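Local coordinates for protein botulinum neurotoxin type C1 (Clostridium botulinum, PDB 3R4S) that is the receptor-binding part of a neurotoxin whose entry into cells depends on two ganglioside molecules and whose protease part probably cleaves neuronal secretion proteins, at residues Q17-K20 with D25-G28; G37-N42 with F47-G52; W108-G111 with F116-F119. All blocks are in the same frame, centred on the assembly; numbering follows the deposited sequence.

Contact 1: Q17-K20 with D25-G28; sequences QNRK and DTSG
With CG turned beside its backbone N (chi1 -66°) and the next bond extended, Gln17 carries its amide across to Thr26, whose OG1 sits between backbone N and carbonyl carbon (chi1 61°), a rotamer that points OG1 at the Gln17 amide and leaves CG2 beside Arg19. The hydroxyl gives its proton to the amide oxygen, Thr26 OG1 to Gln17 OE1, 2.7 Å; the donor is tilted 28° out of the carbonyl plane. The other end of the amide, Gln17 NE2, is bonded to Asp212, while Thr26 OG1 also bonds to Ser15 OG. Arg19 folds back, bringing one face of its guanidinium over Gln17 CD, near its rim, and its NH1 bonds to Asn18 O at 2.9 Å. Its aliphatic part makes a looser contact, Arg19 CG to Thr26 CG2 at 4.2 Å. Thr26 sits within an Asx turn: Asp25 OD1 accepts from Ser27 N (3.0 Å) and from Ser27 OG (2.8 Å). The contact joins strand 12-18 to the loop that follows strand 23-25, at the surface of the lectin-like domain. Glutamine suits its place by offering the threonine an acceptor and the aspartate a donor, opposite demands that fix which way round its amide lies.

Contact 2: G37-N42 with F47-G52; sequences GDVQLN and FDFKLG
Asn42 meets Asp48 with both backbone and side chain, and more of its surface is covered here than of any other residue in the two segments. Its backbone N lies nearly in line with the C=O bond of Asp48 (Asn42 N to Asp48 O, 2.9 Å). Because CG lies anti to the backbone N (chi1 -178°), the amide also reaches the carboxylate: Asn42 ND2 to Asp48 OD1 is 3.0 Å, approaching on the syn side and 25° out of the carboxylate plane. The two flat groups are steeply inclined, 69° apart. The remaining amide oxygen, Asn42 OD1, accepts from the backbone N of Ile44, so asparagine serves as donor and acceptor at once and ties the connecting loop to the strand end. Asp48 OD2 lies 2.7 Å from a water that also approaches Gln40 O.

The strands 40-41 and 49-52 form a beta hairpin at the margin of one sheet of the concanavalin-like sandwich, with strand 207-216 on the far side of 49-52. Gln40 and Lys50 are its antiparallel hydrogen-bonded pair: Lys50 N to Gln40 O is 2.8 Å, and Gln40 N to Lys50 O 3.2 Å. Their CB atoms lie 4.1 Å apart, after which the two chains diverge. Gln40 bends at its second torsion and sends NE2 to Asp38 OD2, which lies in its amide plane, while the Lys50 side chain touches Trp209 of strand 207-216. Polar, flexible residues suit this more exposed face. On the other face, beside Phe49, the character is apolar: Leu41 CD2 presses on Phe49 CB at 3.4 Å, and Val39 CG2 lies alongside Leu51 CD2 at 3.9 Å. The Phe49 ring makes an edge-to-face contact with Phe188 of the facing sheet.

Contact 3: W108-G111 with F116-F119; sequences WSIG and FLVF
The indole of Trp108 and the ring of Phe119 are inclined by only 29° but displaced, the centroid of the Trp108 five-membered ring 6.0 Å from that of the Phe119 ring, with little overlap. The touch is oblique, Trp108 CE3 to Phe119 CE1 at 3.9 Å. Ile110 comes in at the edge of the Phe119 ring, near its plane, with CG1 3.7 Å from Phe119 CD1. These residues belong to a beta hairpin of strands 108-113 and 116-124 in the concanavalin-like sandwich, and their bulky apolar groups face strand 77-87 of the other sheet, where Ile80 touches both aromatic side chains and Phe82 meets Ile110. Phe119, with CG anti to the backbone N (chi1 175°), carries its ring over to Trp108, where CE1 and CZ also meet Trp108 CB. Ile110 also has its CG2 4.0 Å from Leu117 CD2. Ile110 and Phe119 form a non-hydrogen-bonded pair, whereas Gly111 and Val118, the latter with its side chain on the opposite face, form the hydrogen-bonded one. Gly111 adds no bulk beside branched Val118. Its N donates to Val118 O at 3.0 Å, and Val118 N returns a nearly straight bond, 173°, to Gly111 O at 2.7 Å.

Contacts 1 and 2 are neighbours, their centres 15 Å apart, and both reach the same sheet of the sandwich. Asn18, in segment 17-20, joins them by turning to contact 2: its CB lies 3.2 Å from Phe47 O, and its ND2 makes a weak hydrogen bond to that oxygen. Contact 3 sits in the facing sheet, with its centre about 20 Å from that of contact 2 and about 24 Å from that of contact 1; nearest atoms are about 11 and 13 Å apart. None of the three includes a sialic acid-binding residue. Those pockets, lined by residues such as Tyr265 and Tyr309, belong to the trefoil-like part of the chain.

Contact 1: Q17-K20 with D25-G28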
loop_
_atom_site.group_PDB
_atom_site.type_symbol
_atom_site.label_atom_id
_atom_site.label_comp_id
_atom_site.label_asym_id
_atom_site.label_seq_id
_atom_site.Cartn_x
_atom_site.Cartn_y
_atom_site.Cartn_z
ATOM N N GLN A 17 13.441 3.455 -15.338
ATOM C CA GLN A 17 12.453 4.493 -15.055
ATOM C C GLN A 17 11.656 4.872 -16.291
ATOM O O GLN A 17 12.106 4.678 -17.426
ATOM C CB GLN A 17 13.138 5.733 -14.487
ATOM C CG GLN A 17 13.753 5.506 -13.124
ATOM C CD GLN A 17 14.391 6.758 -12.563
ATOM O OE1 GLN A 17 15.313 7.316 -13.151
ATOM N NE2 GLN A 17 13.906 7.204 -11.417
ATOM N N ASN A 18 10.462 5.404 -16.055
ATOM C CA ASN A 18 9.615 5.953 -17.109
ATOM C C ASN A 18 9.951 7.433 -17.256
ATOM O O ASN A 18 9.675 8.230 -16.362
ATOM C CB ASN A 18 8.138 5.750 -16.733
ATOM C CG ASN A 18 7.164 6.331 -17.759
ATOM O OD1 ASN A 18 7.552 7.047 -18.688
ATOM N ND2 ASN A 18 5.882 6.020 -17.582
ATOM N N ARG A 19 10.590 7.793 -18.362
ATOM C CA ARG A 19 10.910 9.192 -18.641
ATOM C C ARG A 19 10.403 9.568 -20.037
ATOM O O ARG A 19 10.712 8.895 -21.020
ATOM C CB ARG A 19 12.419 9.449 -18.517
ATOM C CG ARG A 19 12.964 9.328 -17.087
ATOM C CD ARG A 19 12.121 10.160 -16.132
ATOM N NE ARG A 19 12.642 10.222 -14.762
ATOM C CZ ARG A 19 12.062 9.658 -13.696
ATOM N NH1 ARG A 19 10.937 8.952 -13.819
ATOM N NH2 ARG A 19 12.614 9.796 -12.495
ATOM N N LYS A 20 9.608 10.633 -20.114
ATOM C CA LYS A 20 9.008 11.055 -21.380
ATOM C C LYS A 20 8.205 9.930 -22.024
ATOM O O LYS A 20 8.385 9.626 -23.203
ATOM C CB LYS A 20 10.085 11.547 -22.345
ATOM C CG LYS A 20 10.800 12.800 -21.856
ATOM C CD LYS A 20 11.950 13.191 -22.774
ATOM C CE LYS A 20 12.713 14.392 -22.214
ATOM N NZ LYS A 20 13.887 14.772 -23.055
ATOM N N ASP A 25 16.924 3.152 -19.092
ATOM C CA ASP A 25 17.921 3.087 -18.026
ATOM C C ASP A 25 18.583 4.456 -17.859
ATOM O O ASP A 25 19.253 4.933 -18.770
ATOM C CB ASP A 25 18.980 2.050 -18.363
ATOM C CG ASP A 25 20.129 2.049 -17.376
ATOM O OD1 ASP A 25 19.926 2.487 -16.225
ATOM O OD2 ASP A 25 21.240 1.612 -17.751
ATOM N N THR A 26 18.399 5.079 -16.698
ATOM C CA THR A 26 18.960 6.401 -16.424
ATOM C C THR A 26 20.223 6.370 -15.571
ATOM O O THR A 26 20.650 7.413 -15.087
ATOM C CB THR A 26 17.968 7.288 -15.653
ATOM O OG1 THR A 26 17.657 6.670 -14.398
ATOM C CG2 THR A 26 16.692 7.509 -16.453
ATOM N N SER A 27 20.796 5.188 -15.351
ATOM C CA SER A 27 21.945 5.062 -14.460
ATOM C C SER A 27 23.248 5.579 -15.104
ATOM O O SER A 27 24.230 5.866 -14.413
ATOM C CB SER A 27 22.137 3.599 -14.078
ATOM O OG SER A 27 22.561 2.867 -15.214
ATOM N N GLY A 28 23.262 5.660 -16.427
ATOM C CA GLY A 28 24.465 6.038 -17.149
ATOM C C GLY A 28 25.131 4.860 -17.844
ATOM O O GLY A 28 25.949 5.053 -18.727
#

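Contact 2: G37-N42 with F47-G52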
loop_
_atom_site.group_PDB
_atom_site.type_symbol
_atom_site.label_atom_id
_atom_site.label_comp_id
_atom_site.label_asym_id
_atom_site.label_seq_id
_atom_site.Cartn_x
_atom_site.Cartn_y
_atom_site.Cartn_z
ATOM N N GLY A 37 4.126 -6.548 -26.470
ATOM C CA GLY A 37 2.803 -6.835 -25.954
ATOM C C GLY A 37 2.166 -5.644 -25.266
ATOM O O GLY A 37 2.514 -4.495 -25.524
ATOM N N ASP A 38 1.239 -5.933 -24.366
ATOM C CA ASP A 38 0.464 -4.908 -23.683
ATOM C C ASP A 38 1.207 -4.371 -22.462
ATOM O O ASP A 38 1.078 -4.918 -21.371
ATOM C CB ASP A 38 -0.887 -5.496 -23.255
ATOM C CG ASP A 38 -1.840 -4.455 -22.702
ATOM O OD1 ASP A 38 -3.019 -4.803 -22.480
ATOM O OD2 ASP A 38 -1.430 -3.294 -22.487
ATOM N N VAL A 39 1.984 -3.306 -22.646
ATOM C CA VAL A 39 2.638 -2.639 -21.527
ATOM C C VAL A 39 2.058 -1.248 -21.350
ATOM O O VAL A 39 2.224 -0.401 -22.226
ATOM C CB VAL A 39 4.164 -2.488 -21.744
ATOM C CG1 VAL A 39 4.802 -1.846 -20.514
ATOM C CG2 VAL A 39 4.810 -3.827 -22.045
ATOM N N GLN A 40 1.387 -1.004 -20.225
ATOM C CA GLN A 40 0.796 0.318 -19.965
ATOM C C GLN A 40 1.699 1.206 -19.115
ATOM O O GLN A 40 2.085 0.829 -18.006
ATOM C CB GLN A 40 -0.565 0.192 -19.273
ATOM C CG GLN A 40 -1.677 -0.336 -20.159
ATOM C CD GLN A 40 -1.879 0.508 -21.411
ATOM O OE1 GLN A 40 -2.102 1.719 -21.331
ATOM N NE2 GLN A 40 -1.805 -0.136 -22.577
ATOM N N LEU A 41 2.021 2.389 -19.632
ATOM C CA LEU A 41 2.806 3.360 -18.886
ATOM C C LEU A 41 1.910 4.411 -18.265
ATOM O O LEU A 41 1.024 4.953 -18.919
ATOM C CB LEU A 41 3.820 4.058 -19.791
ATOM C CG LEU A 41 4.892 3.193 -20.436
ATOM C CD1 LEU A 41 6.016 4.082 -20.974
ATOM C CD2 LEU A 41 5.423 2.198 -19.427
ATOM N N ASN A 42 2.156 4.718 -17.002
ATOM C CA ASN A 42 1.364 5.709 -16.302
ATOM C C ASN A 42 2.013 7.071 -16.504
ATOM O O ASN A 42 3.199 7.228 -16.225
ATOM C CB ASN A 42 1.286 5.339 -14.816
ATOM C CG ASN A 42 0.436 6.301 -14.013
ATOM O OD1 ASN A 42 -0.062 7.289 -14.540
ATOM N ND2 ASN A 42 0.269 6.016 -12.721
ATOM N N PHE A 47 4.495 6.994 -12.223
ATOM C CA PHE A 47 5.062 6.638 -13.526
ATOM C C PHE A 47 5.366 5.139 -13.673
ATOM O O PHE A 47 6.322 4.754 -14.351
ATOM C CB PHE A 47 6.331 7.455 -13.782
ATOM C CG PHE A 47 6.151 8.926 -13.565
ATOM C CD1 PHE A 47 5.275 9.651 -14.360
ATOM C CD2 PHE A 47 6.859 9.587 -12.572
ATOM C CE1 PHE A 47 5.094 11.024 -14.164
ATOM C CE2 PHE A 47 6.694 10.961 -12.372
ATOM C CZ PHE A 47 5.805 11.679 -13.174
ATOM N N ASP A 48 4.546 4.305 -13.043
ATOM C CA ASP A 48 4.710 2.854 -13.098
ATOM C C ASP A 48 4.419 2.308 -14.476
ATOM O O ASP A 48 3.746 2.958 -15.280
ATOM C CB ASP A 48 3.710 2.215 -12.141
ATOM C CG ASP A 48 2.340 2.809 -12.287
ATOM O OD1 ASP A 48 2.096 3.887 -11.701
ATOM O OD2 ASP A 48 1.518 2.223 -13.018
ATOM N N PHE A 49 4.904 1.100 -14.741
ATOM C CA PHE A 49 4.404 0.339 -15.875
ATOM C C PHE A 49 3.568 -0.840 -15.397
ATOM O O PHE A 49 3.817 -1.399 -14.326
ATOM C CB PHE A 49 5.508 -0.062 -16.874
ATOM C CG PHE A 49 6.575 -0.997 -16.320
ATOM C CD1 PHE A 49 6.426 -2.370 -16.409
ATOM C CD2 PHE A 49 7.747 -0.490 -15.764
ATOM C CE1 PHE A 49 7.419 -3.232 -15.929
ATOM C CE2 PHE A 49 8.741 -1.335 -15.276
ATOM C CZ PHE A 49 8.579 -2.714 -15.366
ATOM N N LYS A 50 2.549 -1.193 -16.173
ATOM C CA LYS A 50 1.633 -2.251 -15.776
ATOM C C LYS A 50 1.677 -3.433 -16.727
ATOM O O LYS A 50 1.628 -3.253 -17.943
ATOM C CB LYS A 50 0.196 -1.727 -15.713
ATOM C CG LYS A 50 -0.787 -2.804 -15.276
ATOM C CD LYS A 50 -2.215 -2.290 -15.213
ATOM C CE LYS A 50 -2.884 -2.336 -16.582
ATOM N NZ LYS A 50 -4.367 -2.194 -16.451
ATOM N N LEU A 51 1.758 -4.636 -16.165
ATOM C CA LEU A 51 1.703 -5.869 -16.947
ATOM C C LEU A 51 0.542 -6.759 -16.511
ATOM O O LEU A 51 0.117 -6.720 -15.361
ATOM C CB LEU A 51 3.001 -6.660 -16.802
ATOM C CG LEU A 51 4.313 -5.956 -17.120
ATOM C CD1 LEU A 51 5.463 -6.930 -16.922
ATOM C CD2 LEU A 51 4.316 -5.383 -18.541
ATOM N N GLY A 52 0.040 -7.567 -17.438
ATOM C CA GLY A 52 -1.033 -8.496 -17.151
ATOM C C GLY A 52 -0.582 -9.915 -17.421
ATOM O O GLY A 52 0.414 -10.131 -18.111
HETATM O O HOH W 1 0.056 -7.225 -20.256
HETATM O O HOH W 2 -0.907 -3.767 -19.231
HETATM O O HOH W 3 0.642 1.852 -15.589
#

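Contact 3: W108-G111 with F116-F119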
loop_
_atom_site.group_PDB
_atom_site.type_symbol
_atom_site.label_atom_id
_atom_site.label_comp_id
_atom_site.label_asym_id
_atom_site.label_seq_id
_atom_site.Cartn_x
_atom_site.Cartn_y
_atom_site.Cartn_z
ATOM N N TRP A 108 19.473 -15.113 -11.357
ATOM C CA TRP A 108 18.508 -14.878 -10.279
ATOM C C TRP A 108 17.122 -14.706 -10.844
ATOM O O TRP A 108 16.946 -14.410 -12.025
ATOM C CB TRP A 108 18.887 -13.669 -9.410
ATOM C CG TRP A 108 18.931 -12.364 -10.158
ATOM C CD1 TRP A 108 20.036 -11.767 -10.708
ATOM C CD2 TRP A 108 17.833 -11.488 -10.426
ATOM N NE1 TRP A 108 19.688 -10.574 -11.305
ATOM C CE2 TRP A 108 18.344 -10.378 -11.146
ATOM C CE3 TRP A 108 16.468 -11.522 -10.118
ATOM C CZ2 TRP A 108 17.535 -9.327 -11.577
ATOM C CZ3 TRP A 108 15.665 -10.472 -10.553
ATOM C CH2 TRP A 108 16.205 -9.393 -11.268
ATOM N N SER A 109 16.128 -14.899 -9.990
ATOM C CA SER A 109 14.758 -14.748 -10.419
ATOM C C SER A 109 13.867 -14.357 -9.249
ATOM O O SER A 109 14.177 -14.648 -8.096
ATOM C CB SER A 109 14.263 -16.050 -11.056
ATOM O OG SER A 109 13.059 -15.819 -11.761
ATOM N N ILE A 110 12.768 -13.677 -9.550
ATOM C CA ILE A 110 11.781 -13.336 -8.539
ATOM C C ILE A 110 10.421 -13.825 -8.996
ATOM O O ILE A 110 10.041 -13.613 -10.146
ATOM C CB ILE A 110 11.721 -11.822 -8.291
ATOM C CG1 ILE A 110 13.018 -11.353 -7.620
ATOM C CG2 ILE A 110 10.515 -11.474 -7.417
ATOM C CD1 ILE A 110 13.189 -9.834 -7.568
ATOM N N GLY A 111 9.697 -14.480 -8.094
ATOM C CA GLY A 111 8.384 -15.017 -8.407
ATOM C C GLY A 111 7.423 -14.882 -7.237
ATOM O O GLY A 111 7.824 -14.547 -6.111
ATOM N N PHE A 116 3.401 -15.615 -0.943
ATOM C CA PHE A 116 4.855 -15.424 -0.897
ATOM C C PHE A 116 5.383 -14.679 -2.121
ATOM O O PHE A 116 4.945 -14.924 -3.241
ATOM C CB PHE A 116 5.603 -16.770 -0.856
ATOM C CG PHE A 116 5.342 -17.590 0.374
ATOM C CD1 PHE A 116 6.170 -17.490 1.477
ATOM C CD2 PHE A 116 4.287 -18.483 0.413
ATOM C CE1 PHE A 116 5.944 -18.257 2.611
ATOM C CE2 PHE A 116 4.048 -19.252 1.551
ATOM C CZ PHE A 116 4.876 -19.136 2.649
ATOM N N LEU A 117 6.335 -13.776 -1.897
ATOM C CA LEU A 117 7.175 -13.277 -2.976
ATOM C C LEU A 117 8.570 -13.834 -2.724
ATOM O O LEU A 117 9.114 -13.691 -1.626
ATOM C CB LEU A 117 7.182 -11.747 -3.062
ATOM C CG LEU A 117 8.120 -11.178 -4.149
ATOM C CD1 LEU A 117 7.527 -9.974 -4.837
ATOM C CD2 LEU A 117 9.475 -10.811 -3.564
ATOM N N VAL A 118 9.131 -14.494 -3.735
ATOM C CA VAL A 118 10.358 -15.259 -3.555
ATOM C C VAL A 118 11.510 -14.722 -4.405
ATOM O O VAL A 118 11.355 -14.519 -5.609
ATOM C CB VAL A 118 10.122 -16.731 -3.931
ATOM C CG1 VAL A 118 11.347 -17.562 -3.626
ATOM C CG2 VAL A 118 8.904 -17.289 -3.172
ATOM N N PHE A 119 12.658 -14.485 -3.778
ATOM C CA PHE A 119 13.886 -14.183 -4.511
ATOM C C PHE A 119 14.762 -15.415 -4.531
ATOM O O PHE A 119 14.964 -16.049 -3.500
ATOM C CB PHE A 119 14.662 -13.024 -3.877
ATOM C CG PHE A 119 15.990 -12.771 -4.536
ATOM C CD1 PHE A 119 16.063 -12.053 -5.728
ATOM C CD2 PHE A 119 17.161 -13.262 -3.976
ATOM C CE1 PHE A 119 17.294 -11.821 -6.358
ATOM C CE2 PHE A 119 18.391 -13.044 -4.592
ATOM C CZ PHE A 119 18.455 -12.326 -5.794
#